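Local coordinates for protein short chain dehydrogenase (A0QTM2 homolog) (Mycobacterium thermoresistibile, PDB 3SC4) that probably catalyses NAD(P)(H)-dependent oxidation or reduction, as a Rossmann-fold member of the short-chain dehydrogenases whose natural substrate is not established, at residues Pro196-Ala201 with Leu244-Leu249; Ala101-Leu106 with Asn121-Arg126; Gly9-Ile14 with Glu89-Ile94. One frame throughout, in Å; residues are numbered along the deposited sequence.

Interaction 1: residues Pro196-Ala201 with Leu244-Leu249; sequences PRTTVA and LCEDVL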
ATOM      1  N   PRO B 196       0.853  18.987  -1.015  1.00 17.15           N
ATOM      2  CA  PRO B 196       0.969  20.285  -1.646  1.00 17.51           C
ATOM      3  C   PRO B 196       0.919  20.178  -3.168  1.00 17.94           C
ATOM      4  O   PRO B 196       1.308  19.171  -3.730  1.00 18.18           O
ATOM      5  CB  PRO B 196       2.352  20.736  -1.194  1.00 17.61           C
ATOM      6  CG  PRO B 196       3.137  19.487  -1.154  1.00 17.21           C
ATOM      7  CD  PRO B 196       2.175  18.377  -0.815  1.00 17.23           C
ATOM      8  N   ARG B 197       0.472  21.221  -3.841  1.00 18.54           N
ATOM      9  CA  ARG B 197       0.308  21.151  -5.287  1.00 18.91           C
ATOM     10  C   ARG B 197       1.606  21.345  -6.036  1.00 18.86           C
ATOM     11  O   ARG B 197       1.708  20.943  -7.196  1.00 19.43           O
ATOM     12  CB  ARG B 197      -0.679  22.217  -5.790  1.00 19.60           C
ATOM     13  CG  ARG B 197      -2.102  21.870  -5.587  1.00 19.47           C
ATOM     14  CD  ARG B 197      -3.001  22.851  -6.299  1.00 19.53           C
ATOM     15  NE  ARG B 197      -4.385  22.401  -6.265  1.00 20.35           N
ATOM     16  CZ  ARG B 197      -5.015  21.756  -7.246  1.00 20.85           C
ATOM     17  NH1 ARG B 197      -4.412  21.447  -8.387  1.00 23.19           N
ATOM     18  NH2 ARG B 197      -6.277  21.408  -7.085  1.00 21.53           N
ATOM     19  N   THR B 198       2.569  22.015  -5.416  1.00 18.77           N
ATOM     20  CA  THR B 198       3.845  22.270  -6.056  1.00 19.09           C
ATOM     21  C   THR B 198       4.926  21.574  -5.263  1.00 19.12           C
ATOM     22  O   THR B 198       4.672  21.095  -4.161  1.00 19.70           O
ATOM     23  CB  THR B 198       4.171  23.751  -6.039  1.00 19.67           C
ATOM     24  OG1 THR B 198       4.559  24.125  -4.706  1.00 17.74           O
ATOM     25  CG2 THR B 198       2.970  24.576  -6.506  1.00 19.59           C
ATOM     26  N   THR B 199       6.142  21.536  -5.787  1.00 19.93           N
ATOM     27  CA  THR B 199       7.273  21.094  -4.980  1.00 20.45           C
ATOM     28  C   THR B 199       7.480  22.162  -3.931  1.00 20.96           C
ATOM     29  O   THR B 199       7.227  23.322  -4.192  1.00 21.50           O
ATOM     30  CB  THR B 199       8.559  20.971  -5.788  1.00 20.65           C
ATOM     31  OG1 THR B 199       8.742  22.163  -6.572  1.00 22.79           O
ATOM     32  CG2 THR B 199       8.454  19.804  -6.699  1.00 21.34           C
ATOM     33  N   VAL B 200       7.934  21.751  -2.756  1.00 21.42           N
ATOM     34  CA  VAL B 200       8.257  22.663  -1.663  1.00 21.83           C
ATOM     35  C   VAL B 200       9.754  22.727  -1.446  1.00 21.83           C
ATOM     36  O   VAL B 200      10.382  21.710  -1.174  1.00 22.09           O
ATOM     37  CB  VAL B 200       7.617  22.203  -0.332  1.00 21.48           C
ATOM     38  CG1 VAL B 200       8.058  23.131   0.779  1.00 21.43           C
ATOM     39  CG2 VAL B 200       6.090  22.179  -0.453  1.00 19.88           C
ATOM     40  N   ALA B 201      10.317  23.923  -1.567  1.00 22.68           N
ATOM     41  CA  ALA B 201      11.761  24.134  -1.409  1.00 22.43           C
ATOM     42  C   ALA B 201      12.073  24.332   0.072  1.00 22.28           C
ATOM     43  O   ALA B 201      11.479  25.162   0.731  1.00 23.08           O
ATOM     44  CB  ALA B 201      12.210  25.334  -2.209  1.00 22.75           C
ATOM     45  N   LEU B 244      -5.503  18.842  -0.625  1.00 18.83           N
ATOM     46  CA  LEU B 244      -4.385  19.586  -1.202  1.00 18.27           C
ATOM     47  C   LEU B 244      -4.179  20.926  -0.462  1.00 18.42           C
ATOM     48  O   LEU B 244      -5.140  21.612  -0.189  1.00 18.83           O
ATOM     49  CB  LEU B 244      -4.683  19.870  -2.672  1.00 18.62           C
ATOM     50  CG  LEU B 244      -4.714  18.658  -3.601  1.00 18.87           C
ATOM     51  CD1 LEU B 244      -5.135  19.054  -5.025  1.00 18.83           C
ATOM     52  CD2 LEU B 244      -3.363  17.990  -3.598  1.00 15.39           C
ATOM     53  N   CYS B 245      -2.938  21.323  -0.174  1.00 18.27           N
ATOM     54  CA  CYS B 245      -2.709  22.503   0.659  1.00 19.14           C
ATOM     55  C   CYS B 245      -3.410  23.769   0.122  1.00 20.08           C
ATOM     56  O   CYS B 245      -4.232  24.393   0.798  1.00 19.85           O
ATOM     57  CB  CYS B 245      -1.213  22.768   0.811  1.00 18.82           C
ATOM     58  SG  CYS B 245      -0.342  21.475   1.740  1.00 19.79           S
ATOM     59  N   GLU B 246      -3.087  24.127  -1.109  1.00 20.53           N
ATOM     60  CA  GLU B 246      -3.600  25.344  -1.685  1.00 21.91           C
ATOM     61  C   GLU B 246      -5.140  25.375  -1.664  1.00 22.94           C
ATOM     62  O   GLU B 246      -5.742  26.379  -1.281  1.00 24.04           O
ATOM     63  CB  GLU B 246      -3.066  25.514  -3.101  1.00 22.47           C
ATOM     64  CG  GLU B 246      -1.591  25.880  -3.159  1.00 22.04           C
ATOM     65  CD  GLU B 246      -0.661  24.677  -3.158  1.00 21.89           C
ATOM     66  OE1 GLU B 246      -1.028  23.610  -2.602  1.00 20.14           O
ATOM     67  OE2 GLU B 246       0.462  24.824  -3.693  1.00 21.88           O
ATOM     68  N   ASP B 247      -5.769  24.264  -2.017  1.00 22.60           N
ATOM     69  CA  ASP B 247      -7.231  24.181  -1.982  1.00 23.63           C
ATOM     70  C   ASP B 247      -7.779  24.440  -0.569  1.00 23.74           C
ATOM     71  O   ASP B 247      -8.743  25.169  -0.389  1.00 25.01           O
ATOM     72  CB  ASP B 247      -7.718  22.826  -2.514  1.00 22.95           C
ATOM     73  CG  ASP B 247      -7.186  22.523  -3.893  1.00 24.27           C
ATOM     74  OD1 ASP B 247      -5.991  22.775  -4.140  1.00 25.88           O
ATOM     75  OD2 ASP B 247      -7.946  22.026  -4.746  1.00 27.82           O
ATOM     76  N   VAL B 248      -7.160  23.830   0.428  1.00 23.23           N
ATOM     77  CA  VAL B 248      -7.589  23.998   1.803  1.00 23.00           C
ATOM     78  C   VAL B 248      -7.499  25.469   2.187  1.00 24.22           C
ATOM     79  O   VAL B 248      -8.411  26.024   2.839  1.00 24.35           O
ATOM     80  CB  VAL B 248      -6.735  23.131   2.746  1.00 21.95           C
ATOM     81  CG1 VAL B 248      -6.921  23.543   4.197  1.00 21.72           C
ATOM     82  CG2 VAL B 248      -7.097  21.684   2.546  1.00 19.37           C
ATOM     83  N   LEU B 249      -6.412  26.102   1.758  1.00 24.28           N
ATOM     84  CA  LEU B 249      -6.176  27.493   2.096  1.00 25.54           C
ATOM     85  C   LEU B 249      -7.220  28.436   1.479  1.00 27.48           C
ATOM     86  O   LEU B 249      -7.751  29.275   2.184  1.00 28.77           O
ATOM     87  CB  LEU B 249      -4.741  27.898   1.752  1.00 24.80           C
ATOM     88  CG  LEU B 249      -3.708  27.313   2.753  1.00 23.83           C
ATOM     89  CD1 LEU B 249      -2.300  27.363   2.178  1.00 21.36           C
ATOM     90  CD2 LEU B 249      -3.757  28.008   4.142  1.00 21.05           C
TER
HETATM   91  O   HOH W   1       2.668  23.505  -3.018  1.00  7.61           O
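Pro196, the first residue beyond strand 190-195, lies against Cys245, with Pro196 CA 3.8 Å from Cys245 SG. Next, Arg197 N donates to Glu246 OE1 (3.1 Å), meeting the carboxylate from the syn side and 25° out of its plane. The Arg197 side chain, extended from CG to NE, runs on past Glu246 and forms a side-on salt bridge with Asp247, Arg197 NE to Asp247 OD1 at 2.7 Å and Arg197 NH2 to Asp247 OD2 at 2.9 Å, both oxygens using syn lone pairs. The two flat groups are nearly coplanar, 6° apart, while Leu244 CD1 covers one guanidinium face, 3.2 Å above its plane and offset toward the rim. Thr198 joins through water 1, which accepts from Thr198 N and donates both to Thr198 OG1 and to Glu246 OE2. Arg219 forms a salt bridge with that same OE2, and Ser276 O accepts from Arg197 NH1. A loop after one strand of the Rossmann sheet is thus clamped to the first turn of helix 245-252, which follows the next strand, 242-244. Since Arg197 offers NE, NH1 and NH2 to separate acceptors, its guanidinium has little freedom to rotate, and the paired carboxylate probably offsets its buried charge.

Interaction 2: residues Ala101-Leu106 with Asn121-Arg126; sequences ASAINL and NGIQVR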
ATOM      1  N   ALA B 101       7.181  11.541   8.682  1.00 21.39           N
ATOM      2  CA  ALA B 101       8.404  10.812   8.324  1.00 21.93           C
ATOM      3  C   ALA B 101       8.268  10.243   6.923  1.00 22.19           C
ATOM      4  O   ALA B 101       7.220   9.707   6.564  1.00 22.32           O
ATOM      5  CB  ALA B 101       8.678   9.712   9.301  1.00 21.63           C
ATOM      6  N   SER B 102       9.322  10.370   6.126  1.00 22.58           N
ATOM      7  CA  SER B 102       9.233   9.982   4.742  1.00 22.50           C
ATOM      8  C   SER B 102      10.518   9.426   4.203  1.00 21.35           C
ATOM      9  O   SER B 102      11.548   9.459   4.841  1.00 21.95           O
ATOM     10  CB  SER B 102       8.763  11.162   3.896  1.00 23.18           C
ATOM     11  OG  SER B 102       9.770  12.143   3.812  1.00 27.67           O
ATOM     12  N   ALA B 103      10.414   8.849   3.028  1.00 20.10           N
ATOM     13  CA  ALA B 103      11.549   8.281   2.354  1.00 19.89           C
ATOM     14  C   ALA B 103      11.209   8.282   0.866  1.00 19.24           C
ATOM     15  O   ALA B 103      10.076   8.011   0.482  1.00 18.03           O
ATOM     16  CB  ALA B 103      11.816   6.882   2.851  1.00 19.47           C
ATOM     17  N   ILE B 104      12.195   8.590   0.042  1.00 19.39           N
ATOM     18  CA  ILE B 104      11.957   8.789  -1.372  1.00 19.74           C
ATOM     19  C   ILE B 104      13.062   8.159  -2.232  1.00 20.49           C
ATOM     20  O   ILE B 104      14.221   8.192  -1.880  1.00 20.34           O
ATOM     21  CB  ILE B 104      11.813  10.275  -1.678  1.00 19.75           C
ATOM     22  CG1 ILE B 104      11.336  10.466  -3.121  1.00 21.15           C
ATOM     23  CG2 ILE B 104      13.127  10.995  -1.387  1.00 19.72           C
ATOM     24  CD1 ILE B 104      10.565  11.830  -3.390  1.00 18.63           C
ATOM     25  N   ASN B 105      12.641   7.518  -3.316  1.00 20.62           N
ATOM     26  CA  ASN B 105      13.488   7.064  -4.397  1.00 21.33           C
ATOM     27  C   ASN B 105      12.517   6.951  -5.578  1.00 21.20           C
ATOM     28  O   ASN B 105      11.428   6.407  -5.411  1.00 20.63           O
ATOM     29  CB  ASN B 105      14.144   5.729  -4.081  1.00 21.62           C
ATOM     30  CG  ASN B 105      14.954   5.162  -5.248  1.00 22.86           C
ATOM     31  OD1 ASN B 105      14.580   5.291  -6.407  1.00 25.51           O
ATOM     32  ND2 ASN B 105      16.039   4.492  -4.929  1.00 23.31           N
ATOM     33  N   LEU B 106      12.901   7.487  -6.739  1.00 20.83           N
ATOM     34  CA  LEU B 106      11.952   7.646  -7.839  1.00 20.99           C
ATOM     35  C   LEU B 106      12.255   6.649  -8.955  1.00 20.37           C
ATOM     36  O   LEU B 106      11.803   6.815 -10.098  1.00 20.78           O
ATOM     37  CB  LEU B 106      11.961   9.097  -8.374  1.00 21.36           C
ATOM     38  CG  LEU B 106      11.660  10.194  -7.326  1.00 23.33           C
ATOM     39  CD1 LEU B 106      11.634  11.585  -7.966  1.00 24.90           C
ATOM     40  CD2 LEU B 106      10.332   9.948  -6.639  1.00 23.32           C
ATOM     41  N   ASN B 121       8.737   1.440   2.534  1.00 18.59           N
ATOM     42  CA  ASN B 121       7.580   0.766   3.072  1.00 18.43           C
ATOM     43  C   ASN B 121       7.665   0.869   4.598  1.00 19.18           C
ATOM     44  O   ASN B 121       6.675   1.217   5.272  1.00 19.35           O
ATOM     45  CB  ASN B 121       7.594  -0.677   2.580  1.00 18.65           C
ATOM     46  CG  ASN B 121       6.402  -1.524   3.076  1.00 19.61           C
ATOM     47  OD1 ASN B 121       5.269  -1.420   2.562  1.00 19.27           O
ATOM     48  ND2 ASN B 121       6.686  -2.436   4.001  1.00 19.01           N
ATOM     49  N   GLY B 122       8.864   0.649   5.145  1.00 19.17           N
ATOM     50  CA  GLY B 122       9.045   0.637   6.598  1.00 19.20           C
ATOM     51  C   GLY B 122       8.670   1.943   7.248  1.00 18.81           C
ATOM     52  O   GLY B 122       7.871   1.983   8.179  1.00 19.36           O
ATOM     53  N   ILE B 123       9.241   3.023   6.749  1.00 18.03           N
ATOM     54  CA  ILE B 123       9.040   4.296   7.381  1.00 17.58           C
ATOM     55  C   ILE B 123       7.632   4.834   7.109  1.00 17.00           C
ATOM     56  O   ILE B 123       7.009   5.405   7.993  1.00 17.02           O
ATOM     57  CB  ILE B 123      10.091   5.312   6.918  1.00 17.37           C
ATOM     58  CG1 ILE B 123      11.473   4.903   7.453  1.00 18.45           C
ATOM     59  CG2 ILE B 123       9.738   6.660   7.425  1.00 16.97           C
ATOM     60  CD1 ILE B 123      12.650   5.742   6.919  1.00 16.99           C
ATOM     61  N   GLN B 124       7.121   4.641   5.908  1.00 16.26           N
ATOM     62  CA  GLN B 124       5.892   5.327   5.504  1.00 16.94           C
ATOM     63  C   GLN B 124       4.599   4.529   5.698  1.00 16.93           C
ATOM     64  O   GLN B 124       3.607   5.069   6.208  1.00 17.46           O
ATOM     65  CB  GLN B 124       6.011   5.838   4.052  1.00 16.49           C
ATOM     66  CG  GLN B 124       6.852   7.099   3.981  1.00 18.13           C
ATOM     67  CD  GLN B 124       7.476   7.423   2.620  1.00 19.72           C
ATOM     68  OE1 GLN B 124       7.611   8.609   2.270  1.00 19.81           O
ATOM     69  NE2 GLN B 124       7.901   6.397   1.882  1.00 16.05           N
ATOM     70  N   VAL B 125       4.587   3.276   5.270  1.00 16.95           N
ATOM     71  CA  VAL B 125       3.371   2.477   5.346  1.00 16.87           C
ATOM     72  C   VAL B 125       3.324   1.858   6.717  1.00 16.99           C
ATOM     73  O   VAL B 125       2.416   2.113   7.475  1.00 17.36           O
ATOM     74  CB  VAL B 125       3.336   1.388   4.302  1.00 17.00           C
ATOM     75  CG1 VAL B 125       2.016   0.662   4.368  1.00 16.68           C
ATOM     76  CG2 VAL B 125       3.597   1.989   2.904  1.00 16.11           C
ATOM     77  N   ARG B 126       4.341   1.092   7.053  1.00 17.30           N
ATOM     78  CA  ARG B 126       4.429   0.487   8.367  1.00 17.83           C
ATOM     79  C   ARG B 126       4.530   1.562   9.453  1.00 17.40           C
ATOM     80  O   ARG B 126       3.838   1.501  10.467  1.00 17.32           O
ATOM     81  CB  ARG B 126       5.618  -0.455   8.416  1.00 17.98           C
ATOM     82  CG  ARG B 126       5.644  -1.323   9.659  1.00 21.85           C
ATOM     83  CD  ARG B 126       6.785  -2.322   9.613  1.00 24.34           C
ATOM     84  NE  ARG B 126       6.889  -3.170  10.806  1.00 26.02           N
ATOM     85  CZ  ARG B 126       7.651  -2.914  11.868  1.00 29.39           C
ATOM     86  NH1 ARG B 126       8.344  -1.784  11.942  1.00 30.95           N
ATOM     87  NH2 ARG B 126       7.709  -3.783  12.887  1.00 30.23           N
TER
HETATM   88  O   HOH W   2       5.343   8.124   8.573  1.00 16.23           O
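Gln124 OE1 is gripped by Ala103 N at 2.9 Å, with a fairly straight N-H...O angle of 163°, and more weakly by Lys170 NZ. Ala101 and Ser102, early in the loop it holds, end an Asn-Asn-Ala-Ser sequence that probably corresponds to the NNAG motif after the fourth strand of short-chain dehydrogenases; Lys170 belongs to the family's Tyr-X-X-X-Lys pattern. Ala103 N stands above the carbonyl plane at OE1, 80° out of it, rather than on a lone pair. NE2 of Gln124 reaches Ala103 O at 3.0 Å in a weak bond and also donates to Met120 O, so both ends of the amide are held and its rotation is probably restricted. Beside this polar clasp, Ile123 supplies apolar contact: its chi1 of -68° turns Ile123 CG2 to Ala101 CB, 3.7 Å away, and sends Ile123 CD1 toward Ala103 CB at 4.3 Å. Water 2 donates to Ala101 O and to Ile123 O, bridging the two backbones. A bound glycerol, probably from the crystallisation liquor, lies near the Ser102 side chain, and Arg126, farther round the helix, forms a salt bridge with Asp118 of the second subunit. Over residues 121-126 the helix has a wider pi-type turn, where Asn121 O accepts from Val125 N and Arg126 N, each 2.9 Å away.

Interaction 3: residues Gly9-Ile14 with Glu89-Ile94; sequences GKTMFI and EQFGGI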
ATOM      1  N   GLY B   9      -2.577  24.827  24.527  1.00 42.14           N
ATOM      2  CA  GLY B   9      -2.629  23.727  25.495  1.00 42.23           C
ATOM      3  C   GLY B   9      -2.802  22.334  24.903  1.00 40.40           C
ATOM      4  O   GLY B   9      -2.969  21.354  25.638  1.00 40.83           O
ATOM      5  N   LYS B  10      -2.757  22.234  23.580  1.00 37.87           N
ATOM      6  CA  LYS B  10      -2.942  20.964  22.928  1.00 36.18           C
ATOM      7  C   LYS B  10      -1.580  20.307  22.700  1.00 34.07           C
ATOM      8  O   LYS B  10      -0.546  20.989  22.695  1.00 34.27           O
ATOM      9  CB  LYS B  10      -3.738  21.160  21.639  1.00 35.64           C
ATOM     10  CG  LYS B  10      -5.122  21.787  21.911  1.00 39.34           C
ATOM     11  CD  LYS B  10      -6.296  21.032  21.245  1.00 41.31           C
ATOM     12  CE  LYS B  10      -7.674  21.501  21.761  1.00 42.68           C
ATOM     13  NZ  LYS B  10      -7.869  21.238  23.241  1.00 45.44           N
ATOM     14  N   THR B  11      -1.582  18.983  22.557  1.00 31.67           N
ATOM     15  CA  THR B  11      -0.359  18.220  22.408  1.00 29.87           C
ATOM     16  C   THR B  11      -0.282  17.537  21.054  1.00 27.70           C
ATOM     17  O   THR B  11      -1.193  16.818  20.686  1.00 27.03           O
ATOM     18  CB  THR B  11      -0.269  17.167  23.499  1.00 30.39           C
ATOM     19  OG1 THR B  11      -0.131  17.829  24.761  1.00 31.64           O
ATOM     20  CG2 THR B  11       0.939  16.268  23.287  1.00 29.08           C
ATOM     21  N   MET B  12       0.816  17.758  20.330  1.00 26.46           N
ATOM     22  CA  MET B  12       1.091  17.076  19.057  1.00 25.17           C
ATOM     23  C   MET B  12       2.221  16.052  19.130  1.00 24.64           C
ATOM     24  O   MET B  12       3.271  16.319  19.707  1.00 25.16           O
ATOM     25  CB  MET B  12       1.468  18.087  17.984  1.00 24.93           C
ATOM     26  CG  MET B  12       1.868  17.453  16.649  1.00 24.67           C
ATOM     27  SD  MET B  12       1.696  18.606  15.276  1.00 26.72           S
ATOM     28  CE  MET B  12       3.167  19.571  15.423  1.00 20.70           C
ATOM     29  N   PHE B  13       1.997  14.891  18.516  1.00 23.82           N
ATOM     30  CA  PHE B  13       3.043  13.911  18.255  1.00 23.27           C
ATOM     31  C   PHE B  13       3.357  13.908  16.759  1.00 22.23           C
ATOM     32  O   PHE B  13       2.484  13.632  15.946  1.00 22.11           O
ATOM     33  CB  PHE B  13       2.601  12.518  18.680  1.00 22.88           C
ATOM     34  CG  PHE B  13       3.721  11.498  18.647  1.00 23.92           C
ATOM     35  CD1 PHE B  13       4.538  11.298  19.763  1.00 23.48           C
ATOM     36  CD2 PHE B  13       3.965  10.752  17.505  1.00 22.16           C
ATOM     37  CE1 PHE B  13       5.558  10.370  19.734  1.00 23.51           C
ATOM     38  CE2 PHE B  13       4.995   9.832  17.465  1.00 22.41           C
ATOM     39  CZ  PHE B  13       5.789   9.628  18.596  1.00 22.88           C
ATOM     40  N   ILE B  14       4.594  14.191  16.391  1.00 21.83           N
ATOM     41  CA  ILE B  14       4.947  14.276  14.985  1.00 21.21           C
ATOM     42  C   ILE B  14       6.172  13.417  14.676  1.00 21.47           C
ATOM     43  O   ILE B  14       7.176  13.474  15.385  1.00 21.43           O
ATOM     44  CB  ILE B  14       5.124  15.754  14.519  1.00 21.33           C
ATOM     45  CG1 ILE B  14       5.381  15.815  13.014  1.00 21.28           C
ATOM     46  CG2 ILE B  14       6.216  16.463  15.285  1.00 19.92           C
ATOM     47  CD1 ILE B  14       5.419  17.233  12.461  1.00 20.68           C
ATOM     48  N   GLU B  89       3.427  10.533  29.385  1.00 40.37           N
ATOM     49  CA  GLU B  89       3.920  10.781  30.766  1.00 42.64           C
ATOM     50  C   GLU B  89       4.310  12.242  30.987  1.00 43.24           C
ATOM     51  O   GLU B  89       4.185  12.763  32.078  1.00 44.78           O
ATOM     52  CB  GLU B  89       5.127   9.882  31.117  1.00 43.33           C
ATOM     53  N   GLN B  90       4.778  12.892  29.935  1.00 42.40           N
ATOM     54  CA  GLN B  90       5.238  14.275  29.997  1.00 42.75           C
ATOM     55  C   GLN B  90       4.077  15.263  29.816  1.00 42.06           C
ATOM     56  O   GLN B  90       3.998  16.245  30.545  1.00 43.01           O
ATOM     57  CB  GLN B  90       6.306  14.481  28.912  1.00 41.78           C
ATOM     58  CG  GLN B  90       6.956  15.846  28.848  1.00 43.99           C
ATOM     59  CD  GLN B  90       7.908  16.102  29.998  1.00 47.99           C
ATOM     60  OE1 GLN B  90       8.773  15.277  30.304  1.00 51.28           O
ATOM     61  NE2 GLN B  90       7.760  17.254  30.637  1.00 47.61           N
ATOM     62  N   PHE B  91       3.182  15.006  28.855  1.00 40.21           N
ATOM     63  CA  PHE B  91       2.131  15.986  28.487  1.00 39.56           C
ATOM     64  C   PHE B  91       0.699  15.567  28.789  1.00 39.70           C
ATOM     65  O   PHE B  91      -0.213  16.394  28.725  1.00 39.52           O
ATOM     66  CB  PHE B  91       2.220  16.352  26.996  1.00 37.66           C
ATOM     67  CG  PHE B  91       3.466  17.089  26.627  1.00 37.09           C
ATOM     68  CD1 PHE B  91       3.808  18.262  27.274  1.00 38.20           C
ATOM     69  CD2 PHE B  91       4.294  16.614  25.631  1.00 36.38           C
ATOM     70  CE1 PHE B  91       4.952  18.937  26.930  1.00 38.50           C
ATOM     71  CE2 PHE B  91       5.441  17.289  25.272  1.00 35.81           C
ATOM     72  CZ  PHE B  91       5.775  18.446  25.926  1.00 37.59           C
ATOM     73  N   GLY B  92       0.485  14.287  29.065  1.00 39.91           N
ATOM     74  CA  GLY B  92      -0.794  13.837  29.602  1.00 40.87           C
ATOM     75  C   GLY B  92      -1.839  13.377  28.600  1.00 40.00           C
ATOM     76  O   GLY B  92      -2.956  13.033  29.021  1.00 41.50           O
ATOM     77  N   GLY B  93      -1.510  13.325  27.304  1.00 37.37           N
ATOM     78  CA  GLY B  93      -2.529  12.981  26.306  1.00 36.07           C
ATOM     79  C   GLY B  93      -2.188  13.540  24.938  1.00 34.06           C
ATOM     80  O   GLY B  93      -1.367  14.463  24.833  1.00 35.03           O
ATOM     81  N   ILE B  94      -2.786  12.984  23.886  1.00 31.09           N
ATOM     82  CA  ILE B  94      -2.401  13.359  22.543  1.00 28.41           C
ATOM     83  C   ILE B  94      -3.597  13.871  21.754  1.00 27.47           C
ATOM     84  O   ILE B  94      -4.574  13.167  21.545  1.00 27.07           O
ATOM     85  CB  ILE B  94      -1.696  12.202  21.802  1.00 27.22           C
ATOM     86  CG1 ILE B  94      -0.382  11.867  22.516  1.00 26.78           C
ATOM     87  CG2 ILE B  94      -1.420  12.571  20.302  1.00 24.53           C
ATOM     88  CD1 ILE B  94       0.272  10.594  22.046  1.00 24.15           C
TER
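Thr11 sets its side chain against the carbonyl of Gly93, with Thr11 CB 3.2 Å from Gly93 O and CG2 close to the same oxygen. With OG1 beside the backbone N and anti to the carbonyl carbon (chi1 -66°), Thr11 OG1 comes within 3.6 Å of Phe91 CB, and Thr11 CG2 approaches Phe91 CD2 at 4.1 Å, obliquely to the ring. Two residues along the strand, Phe13 CB meets Ile94 CG2 at 4.3 Å. No hydrogen bond joins the two segments, and the polar atoms of Thr11 find partners in the next shell: OG1 is hydrogen-bonded to Asn35 ND2, and N to Asp95 OD2. Phe91 touches Gln66 and Leu68 of strand 66-71, and Gln90 CG lies over the centre of its ring, 4.0 Å above the plane. Gly92, with a positive phi of 92°, takes the chain out of the helix, and Gly93 follows almost fully stretched, carrying it to Ile94 and into strand 96-99, the parallel neighbour of 11-15. Helix 77-91, coming from strand 66-71, thus completes the beta-alpha-beta crossover that sets the fourth strand beside the first in the 3-2-1-4-5-6-7 order of the short-chain dehydrogenase Rossmann fold.

All three contacts join strands of one parallel sheet, or the loops after them, to a helix or the turn that follows one, yet their chemistry follows their place in the fold. Interactions 1 and 3 are buried and lie on opposite sides of the chain's centre, their own centres about 27 Å apart: the first rests on a salt bridge, a backbone-to-carboxylate hydrogen bond and a water, the third on apolar and van der Waals contact alone. Interaction 2 is nearer the surface and mixes hydrogen bonds of a glutamine amide with small apolar contacts, on a helix that also faces the second subunit. Strand 96-99 connects two of them, entered from 89-94 and left into 101-106.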